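Local coordinates for mandelate racemase/muconate lactonizing enzyme-like protein (Rubrobacter xylanophilus DSM 9941, PDB 3CYJ), which belongs to the mandelate racemase/muconate lactonizing enzyme family of the enolase superfamily and binds a sodium ion in its barrel domain, at residues S73-P78 with A114-L119; K47-T52 with P348-E353; D265-D270 with D284-G289. All coordinates share one frame; numbering follows the deposited sequence.

Contact 1 of 3, residues S73-P78 with A114-L119; sequences SDALSP and ARLLGL
A75 and L116 meet where the turn leading into helix 78-88 packs against the C-terminal end of helix 97-116, in the capping domain that precedes the barrel in enolase-superfamily proteins. The closest approach is between A75 CB and L116 CD1, at 3.5 Å. The same methyl also passes the backbone of the turn, lying 3.9 Å from A75 O. L116 can reach this far because its CG sits opposite the carbonyl carbon (chi1 -70°), which carries the branched end off the helix and onto the turn. A small residue suits position 75, since its methyl already points at the helix and lets the larger leucine lie close. L76 starts off obliquely, but its CD2 swings back to lie 4.3 Å from L116 CD1. The same CD2 is 4.4 Å from L117 CD2, so one methyl of L76 spans two neighbouring leucines in a loose apolar patch. L117 is also packed by L119 of a second subunit, while A75 and L116 both rest on P6 of their own chain.

Both segments are also fixed internally by hydrogen bonds. Helix 97-116 ends in a Schellman motif, in which G118 N bonds back to R115 O and L119 N to A114 O at 2.8 Å; the positive phi of G118 (65°) is one that glycine adopts without strain. On the other side, residues 74-77 form a type I beta turn, which presents A75 and L76 to the helix. An aspartate suits its first position because its carboxylate can close an Asx turn over the backbone: L76 N donates to D74 OD1 at 2.7 Å, reaching the oxygen from above the carboxylate plane, 58° out of it.

Contact 2 of 3, residues K47-T52 with P348-E353; sequences KGLGYT and PGLGLE
L49 and L350 cross obliquely, while Y51 and L352 meet at roughly a right angle, and these two pairings join strand 46-53 of the N-terminal domain to the loop 348-353, which follows the barrel in the chain. L350 reaches the open edge of the strand, its CD1 3.6 Å from L49 O, which points almost at it, and 4.1 Å from L49 CD2. L49 answers with its other branch: its CD1 reaches L352 O at 3.6 Å. The fork of L49 is thus divided between two residues of the loop, and its chi1 of 102° stands well away from a staggered value. L49 and L352 both also pack on F330.

The tyrosine offers its rim to L352. L352 CD1 lies near the plane of the ring at its edge, 4.1 Å from Y51 CE2, so this is not a contact over a ring face. With Y51 CG between the backbone N and the carbonyl carbon (chi1 57°), the ring stands up from the strand beside the loop. Tyrosine suits the place because its rim is apolar while its hydroxyl makes weak hydrogen bonds with E326 and V302.

Glycines shape the loop. P348 to G351 form a type II' beta turn whose second residue, G349, has a positive phi (54°) that suits glycine; G351 N closes it with a weak bond to P348 O at 3.0 Å.

No hydrogen bond runs directly between the segments. D111 bridges them instead, its two carboxylate oxygens accepting from L49 N and from L350 N. In this buried interface, van der Waals packing does the direct joining, and a single aspartate satisfies one backbone N-H from each segment.

Contact 3 of 3, residues D265-D270 with D284-G289; sequences DILQAD and DGICRG
L267 meets C287 and I286 through branched carbons and a sulfur: none of the touching groups of the two segments is flat, so no face or edge comes into play between them. The nearby amide belongs to Q268, whose side chain leaves the strand on the other side. This is the strand-to-helix packing of a TIM-type barrel, with strand 266-269 covered by helix 283-290 on the way to the parallel strand 294-296.

With chi1 at 180° the isobutyl group of L267 is carried away from the backbone N, which brings CD2 to 3.7 Å from C287 SG. The sulfur also lies 4.0 Å from L267 CB, so it rests alongside the leucine; cysteine fits because it is slim and apolar enough for this closely packed layer, where it also touches F294. I286 adds its CG2 branch, 4.1 Å from L267 CD2, while its CG1 arm turns off elsewhere. L257 and L260 of helix 254-261 also cover L267.

Q268, on the opposite side, reaches toward the sodium site through a weak hydrogen bond to E221, a sodium ligand. The contact between L267 and the helix, by contrast, has no hydrogen bond and rests on apolar packing.

Of the three contacts, contact 2 opens first, at strand 46-53, the last of the N-terminal sheet's strands in the chain; its partner comes some 300 residues later, so its loop contains both others. Contact 1 closes within the N-terminal domain, tying the turn before helix 78-88 to the end of helix 97-116. Contact 3 follows in series, closing a short strand-to-helix loop in the barrel, and no loops cross. Contacts 1 and 2 touch: L119 O probably accepts a hydrogen bond from G349 N at 2.7 Å, and R115 packs on K47 and P348. Contact 3 touches neither. Contact 2 ties the sheet's edge strand to the chain's late loop 348-353.

Contact 1 of 3, residues S73-P78 with A114-L119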
loop_
_atom_site.group_PDB
_atom_site.type_symbol
_atom_site.label_atom_id
_atom_site.label_comp_id
_atom_site.label_asym_id
_atom_site.label_seq_id
_atom_site.Cartn_x
_atom_site.Cartn_y
_atom_site.Cartn_z
ATOM N N SER A 73 -9.547 42.526 20.625
ATOM C CA SER A 73 -8.453 42.033 19.745
ATOM C C SER A 73 -7.985 43.067 18.742
ATOM O O SER A 73 -8.697 43.991 18.400
ATOM C CB SER A 73 -8.847 40.761 18.965
ATOM O OG SER A 73 -9.372 39.763 19.818
ATOM N N ASP A 74 -6.777 42.873 18.245
ATOM C CA ASP A 74 -6.285 43.699 17.179
ATOM C C ASP A 74 -7.133 43.542 15.929
ATOM O O ASP A 74 -7.180 42.458 15.307
ATOM C CB ASP A 74 -4.835 43.352 16.880
ATOM C CG ASP A 74 -4.299 44.077 15.652
ATOM O OD1 ASP A 74 -4.999 44.980 15.091
ATOM O OD2 ASP A 74 -3.167 43.729 15.243
ATOM N N ALA A 75 -7.773 44.651 15.538
ATOM C CA ALA A 75 -8.642 44.722 14.358
ATOM C C ALA A 75 -7.914 44.539 13.018
ATOM O O ALA A 75 -8.575 44.471 11.972
ATOM C CB ALA A 75 -9.438 46.029 14.357
ATOM N N LEU A 76 -6.584 44.448 13.029
ATOM C CA LEU A 76 -5.840 44.282 11.789
ATOM C C LEU A 76 -5.377 42.847 11.544
ATOM O O LEU A 76 -4.751 42.554 10.530
ATOM C CB LEU A 76 -4.613 45.189 11.791
ATOM C CG LEU A 76 -4.809 46.698 11.506
ATOM C CD1 LEU A 76 -3.433 47.335 11.172
ATOM C CD2 LEU A 76 -5.823 47.008 10.375
ATOM N N SER A 77 -5.667 41.937 12.474
ATOM C CA SER A 77 -5.131 40.591 12.367
ATOM C C SER A 77 -6.197 39.510 12.582
ATOM O O SER A 77 -6.137 38.775 13.548
ATOM C CB SER A 77 -4.003 40.395 13.379
ATOM O OG SER A 77 -2.868 41.099 12.950
ATOM N N PRO A 78 -7.159 39.397 11.666
ATOM C CA PRO A 78 -8.215 38.405 11.856
ATOM C C PRO A 78 -7.700 36.970 12.114
ATOM O O PRO A 78 -8.223 36.294 13.000
ATOM C CB PRO A 78 -9.037 38.519 10.567
ATOM C CG PRO A 78 -8.767 39.953 10.098
ATOM C CD PRO A 78 -7.412 40.298 10.529
ATOM N N ALA A 114 -10.722 45.106 6.033
ATOM C CA ALA A 114 -10.682 45.665 4.696
ATOM C C ALA A 114 -11.188 47.134 4.690
ATOM O O ALA A 114 -10.541 48.028 4.106
ATOM C CB ALA A 114 -11.500 44.786 3.740
ATOM N N ARG A 115 -12.338 47.338 5.345
ATOM C CA ARG A 115 -12.951 48.649 5.646
ATOM C C ARG A 115 -12.042 49.636 6.386
ATOM O O ARG A 115 -11.950 50.784 5.964
ATOM C CB ARG A 115 -14.307 48.493 6.356
ATOM C CG ARG A 115 -15.363 48.029 5.381
ATOM C CD ARG A 115 -16.623 47.503 6.036
ATOM N NE ARG A 115 -17.585 46.975 5.051
ATOM C CZ ARG A 115 -18.366 47.721 4.257
ATOM N NH1 ARG A 115 -18.274 49.041 4.274
ATOM N NH2 ARG A 115 -19.226 47.156 3.419
ATOM N N LEU A 116 -11.332 49.185 7.421
ATOM C CA LEU A 116 -10.346 50.032 8.111
ATOM C C LEU A 116 -9.226 50.464 7.183
ATOM O O LEU A 116 -8.598 51.516 7.385
ATOM C CB LEU A 116 -9.714 49.329 9.327
ATOM C CG LEU A 116 -10.578 49.085 10.566
ATOM C CD1 LEU A 116 -9.824 48.134 11.527
ATOM C CD2 LEU A 116 -10.998 50.433 11.229
ATOM N N LEU A 117 -8.963 49.635 6.174
ATOM C CA LEU A 117 -7.919 49.923 5.206
ATOM C C LEU A 117 -8.479 50.626 4.021
ATOM O O LEU A 117 -7.731 50.961 3.128
ATOM C CB LEU A 117 -7.267 48.647 4.720
ATOM C CG LEU A 117 -6.362 47.929 5.709
ATOM C CD1 LEU A 117 -5.572 46.865 4.979
ATOM C CD2 LEU A 117 -5.463 48.914 6.428
ATOM N N GLY A 118 -9.784 50.832 3.993
ATOM C CA GLY A 118 -10.409 51.475 2.867
ATOM C C GLY A 118 -10.324 50.674 1.568
ATOM O O GLY A 118 -10.332 51.276 0.498
ATOM N N LEU A 119 -10.315 49.330 1.634
ATOM C CA LEU A 119 -10.174 48.495 0.420
ATOM C C LEU A 119 -11.371 47.579 0.207
ATOM O O LEU A 119 -11.965 47.118 1.179
ATOM C CB LEU A 119 -8.917 47.625 0.518
ATOM C CG LEU A 119 -7.566 48.343 0.459
ATOM C CD1 LEU A 119 -6.414 47.394 0.638
ATOM C CD2 LEU A 119 -7.412 49.206 -0.825
#

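Contact 2 of 3, residues K47-T52 with P348-E353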
loop_
_atom_site.group_PDB
_atom_site.type_symbol
_atom_site.label_atom_id
_atom_site.label_comp_id
_atom_site.label_asym_id
_atom_site.label_seq_id
_atom_site.Cartn_x
_atom_site.Cartn_y
_atom_site.Cartn_z
ATOM N N LYS A 47 -17.283 49.226 10.710
ATOM C CA LYS A 47 -18.055 48.010 10.981
ATOM C C LYS A 47 -17.992 46.914 9.890
ATOM O O LYS A 47 -18.295 47.129 8.727
ATOM C CB LYS A 47 -19.478 48.358 11.367
ATOM C CG LYS A 47 -20.549 47.386 10.883
ATOM C CD LYS A 47 -21.915 47.731 11.491
ATOM C CE LYS A 47 -22.777 48.668 10.601
ATOM N NZ LYS A 47 -23.119 48.092 9.241
ATOM N N GLY A 48 -17.564 45.727 10.266
ATOM C CA GLY A 48 -17.522 44.630 9.307
ATOM C C GLY A 48 -18.725 43.714 9.480
ATOM O O GLY A 48 -19.290 43.539 10.593
ATOM N N LEU A 49 -19.145 43.123 8.390
ATOM C CA LEU A 49 -20.091 42.052 8.567
ATOM C C LEU A 49 -19.693 40.722 7.880
ATOM O O LEU A 49 -18.985 40.697 6.860
ATOM C CB LEU A 49 -21.518 42.535 8.289
ATOM C CG LEU A 49 -22.202 42.207 6.984
ATOM C CD1 LEU A 49 -23.027 43.497 6.529
ATOM C CD2 LEU A 49 -21.122 41.748 6.021
ATOM N N GLY A 50 -20.114 39.629 8.521
ATOM C CA GLY A 50 -19.933 38.273 8.031
ATOM C C GLY A 50 -21.196 37.504 8.357
ATOM O O GLY A 50 -21.942 37.912 9.267
ATOM N N TYR A 51 -21.467 36.416 7.627
ATOM C CA TYR A 51 -22.641 35.616 7.933
ATOM C C TYR A 51 -22.404 34.129 7.668
ATOM O O TYR A 51 -21.396 33.752 7.068
ATOM C CB TYR A 51 -23.846 36.101 7.115
ATOM C CG TYR A 51 -23.599 36.078 5.602
ATOM C CD1 TYR A 51 -23.938 34.966 4.875
ATOM C CD2 TYR A 51 -23.024 37.190 4.914
ATOM C CE1 TYR A 51 -23.733 34.902 3.526
ATOM C CE2 TYR A 51 -22.790 37.133 3.517
ATOM C CZ TYR A 51 -23.166 35.965 2.833
ATOM O OH TYR A 51 -23.017 35.798 1.469
ATOM N N THR A 52 -23.339 33.288 8.113
ATOM C CA THR A 52 -23.306 31.887 7.721
ATOM C C THR A 52 -24.750 31.487 7.537
ATOM O O THR A 52 -25.644 32.264 7.889
ATOM C CB THR A 52 -22.552 30.996 8.798
ATOM O OG1 THR A 52 -22.292 29.688 8.265
ATOM C CG2 THR A 52 -23.331 30.924 10.149
ATOM N N PRO A 348 -15.793 49.406 -0.286
ATOM C CA PRO A 348 -14.841 48.736 0.557
ATOM C C PRO A 348 -15.451 47.492 1.252
ATOM O O PRO A 348 -16.696 47.326 1.296
ATOM C CB PRO A 348 -14.492 49.810 1.603
ATOM C CG PRO A 348 -15.751 50.492 1.788
ATOM C CD PRO A 348 -16.478 50.483 0.450
ATOM N N GLY A 349 -14.563 46.647 1.776
ATOM C CA GLY A 349 -14.933 45.335 2.278
ATOM C C GLY A 349 -15.696 44.532 1.228
ATOM O O GLY A 349 -15.423 44.622 0.003
ATOM N N LEU A 350 -16.692 43.795 1.718
ATOM C CA LEU A 350 -17.585 42.994 0.902
ATOM C C LEU A 350 -18.541 43.849 0.086
ATOM O O LEU A 350 -19.238 43.347 -0.807
ATOM C CB LEU A 350 -18.392 42.049 1.822
ATOM C CG LEU A 350 -17.597 40.876 2.476
ATOM C CD1 LEU A 350 -18.494 40.003 3.367
ATOM C CD2 LEU A 350 -16.880 40.021 1.377
ATOM N N GLY A 351 -18.610 45.140 0.427
ATOM C CA GLY A 351 -19.500 46.089 -0.250
ATOM C C GLY A 351 -20.957 45.798 0.065
ATOM O O GLY A 351 -21.843 46.147 -0.722
ATOM N N LEU A 352 -21.204 45.126 1.194
ATOM C CA LEU A 352 -22.565 44.702 1.562
ATOM C C LEU A 352 -23.123 45.518 2.744
ATOM O O LEU A 352 -22.441 45.722 3.763
ATOM C CB LEU A 352 -22.604 43.196 1.925
ATOM C CG LEU A 352 -22.417 42.100 0.856
ATOM C CD1 LEU A 352 -22.276 40.675 1.488
ATOM C CD2 LEU A 352 -23.492 42.120 -0.273
ATOM N N GLU A 353 -24.359 45.989 2.598
ATOM C CA GLU A 353 -25.030 46.746 3.680
ATOM C C GLU A 353 -26.397 46.153 3.962
ATOM O O GLU A 353 -27.148 45.839 3.039
ATOM C CB GLU A 353 -25.115 48.245 3.344
#

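Contact 3 of 3, residues D265-D270 with D284-G289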
loop_
_atom_site.group_PDB
_atom_site.type_symbol
_atom_site.label_atom_id
_atom_site.label_comp_id
_atom_site.label_asym_id
_atom_site.label_seq_id
_atom_site.Cartn_x
_atom_site.Cartn_y
_atom_site.Cartn_z
ATOM N N ASP A 265 -11.967 14.396 -8.173
ATOM C CA ASP A 265 -11.407 15.202 -9.248
ATOM C C ASP A 265 -11.465 16.697 -8.903
ATOM O O ASP A 265 -10.634 17.488 -9.385
ATOM C CB ASP A 265 -12.155 14.956 -10.571
ATOM C CG ASP A 265 -12.219 13.465 -10.951
ATOM O OD1 ASP A 265 -11.143 12.836 -11.069
ATOM O OD2 ASP A 265 -13.323 12.909 -11.125
ATOM N N ILE A 266 -12.481 17.107 -8.143
ATOM C CA ILE A 266 -12.672 18.504 -7.810
ATOM C C ILE A 266 -13.002 18.687 -6.316
ATOM O O ILE A 266 -13.927 18.074 -5.802
ATOM C CB ILE A 266 -13.798 19.183 -8.684
ATOM C CG1 ILE A 266 -13.517 19.014 -10.183
ATOM C CG2 ILE A 266 -13.907 20.682 -8.355
ATOM C CD1 ILE A 266 -14.418 19.757 -11.074
ATOM N N LEU A 267 -12.225 19.525 -5.623
ATOM C CA LEU A 267 -12.408 19.726 -4.211
ATOM C C LEU A 267 -13.312 20.937 -3.988
ATOM O O LEU A 267 -13.172 21.955 -4.677
ATOM C CB LEU A 267 -11.062 19.915 -3.534
ATOM C CG LEU A 267 -11.067 20.152 -1.999
ATOM C CD1 LEU A 267 -11.738 19.024 -1.324
ATOM C CD2 LEU A 267 -9.712 20.162 -1.425
ATOM N N GLN A 268 -14.240 20.825 -3.039
ATOM C CA GLN A 268 -15.134 21.911 -2.733
ATOM C C GLN A 268 -14.983 22.302 -1.296
ATOM O O GLN A 268 -14.697 21.461 -0.456
ATOM C CB GLN A 268 -16.578 21.483 -2.909
ATOM C CG GLN A 268 -16.891 20.933 -4.262
ATOM C CD GLN A 268 -18.288 20.383 -4.338
ATOM O OE1 GLN A 268 -18.895 20.438 -5.372
ATOM N NE2 GLN A 268 -18.789 19.816 -3.249
ATOM N N ALA A 269 -15.188 23.588 -1.003
ATOM C CA ALA A 269 -15.405 24.009 0.365
ATOM C C ALA A 269 -16.370 25.210 0.392
ATOM O O ALA A 269 -16.655 25.834 -0.626
ATOM C CB ALA A 269 -14.067 24.266 1.107
ATOM N N ASP A 270 -16.937 25.470 1.557
ATOM C CA ASP A 270 -17.947 26.501 1.714
ATOM C C ASP A 270 -17.361 27.498 2.679
ATOM O O ASP A 270 -17.100 27.169 3.831
ATOM C CB ASP A 270 -19.182 25.821 2.292
ATOM C CG ASP A 270 -20.352 26.776 2.572
ATOM O OD1 ASP A 270 -20.157 27.973 2.912
ATOM O OD2 ASP A 270 -21.482 26.286 2.509
ATOM N N ASP A 284 -5.874 26.558 -1.290
ATOM C CA ASP A 284 -4.888 26.517 -2.396
ATOM C C ASP A 284 -3.738 25.543 -2.164
ATOM O O ASP A 284 -3.389 24.747 -3.037
ATOM C CB ASP A 284 -4.264 27.891 -2.575
ATOM C CG ASP A 284 -4.707 28.577 -3.838
ATOM O OD1 ASP A 284 -5.272 27.889 -4.700
ATOM O OD2 ASP A 284 -4.443 29.803 -3.965
ATOM N N GLY A 285 -3.154 25.607 -0.972
ATOM C CA GLY A 285 -2.076 24.725 -0.603
ATOM C C GLY A 285 -2.499 23.286 -0.679
ATOM O O GLY A 285 -1.711 22.435 -1.084
ATOM N N ILE A 286 -3.744 22.979 -0.308
ATOM C CA ILE A 286 -4.190 21.599 -0.488
ATOM C C ILE A 286 -4.380 21.286 -1.953
ATOM O O ILE A 286 -3.928 20.264 -2.447
ATOM C CB ILE A 286 -5.462 21.240 0.325
ATOM C CG1 ILE A 286 -5.209 21.411 1.833
ATOM C CG2 ILE A 286 -5.880 19.835 0.017
ATOM C CD1 ILE A 286 -4.470 20.327 2.429
ATOM N N CYS A 287 -5.050 22.182 -2.647
ATOM C CA CYS A 287 -5.383 21.945 -4.034
ATOM C C CYS A 287 -4.163 21.956 -4.958
ATOM O O CYS A 287 -4.063 21.099 -5.820
ATOM C CB CYS A 287 -6.445 22.938 -4.515
ATOM S SG CYS A 287 -8.074 22.487 -3.835
ATOM N N ARG A 288 -3.277 22.940 -4.824
ATOM C CA ARG A 288 -2.058 22.961 -5.661
ATOM C C ARG A 288 -1.121 21.785 -5.292
ATOM O O ARG A 288 -0.493 21.177 -6.177
ATOM C CB ARG A 288 -1.285 24.301 -5.539
ATOM C CG ARG A 288 -2.054 25.598 -5.779
ATOM C CD ARG A 288 -2.698 25.631 -7.154
ATOM N NE ARG A 288 -1.745 25.533 -8.252
ATOM C CZ ARG A 288 -1.671 24.518 -9.116
ATOM N NH1 ARG A 288 -0.745 24.544 -10.085
ATOM N NH2 ARG A 288 -2.504 23.477 -9.036
ATOM N N GLY A 289 -1.023 21.463 -3.996
ATOM C CA GLY A 289 -0.232 20.297 -3.559
ATOM C C GLY A 289 -0.680 18.965 -4.160
ATOM O O GLY A 289 0.140 18.097 -4.423
#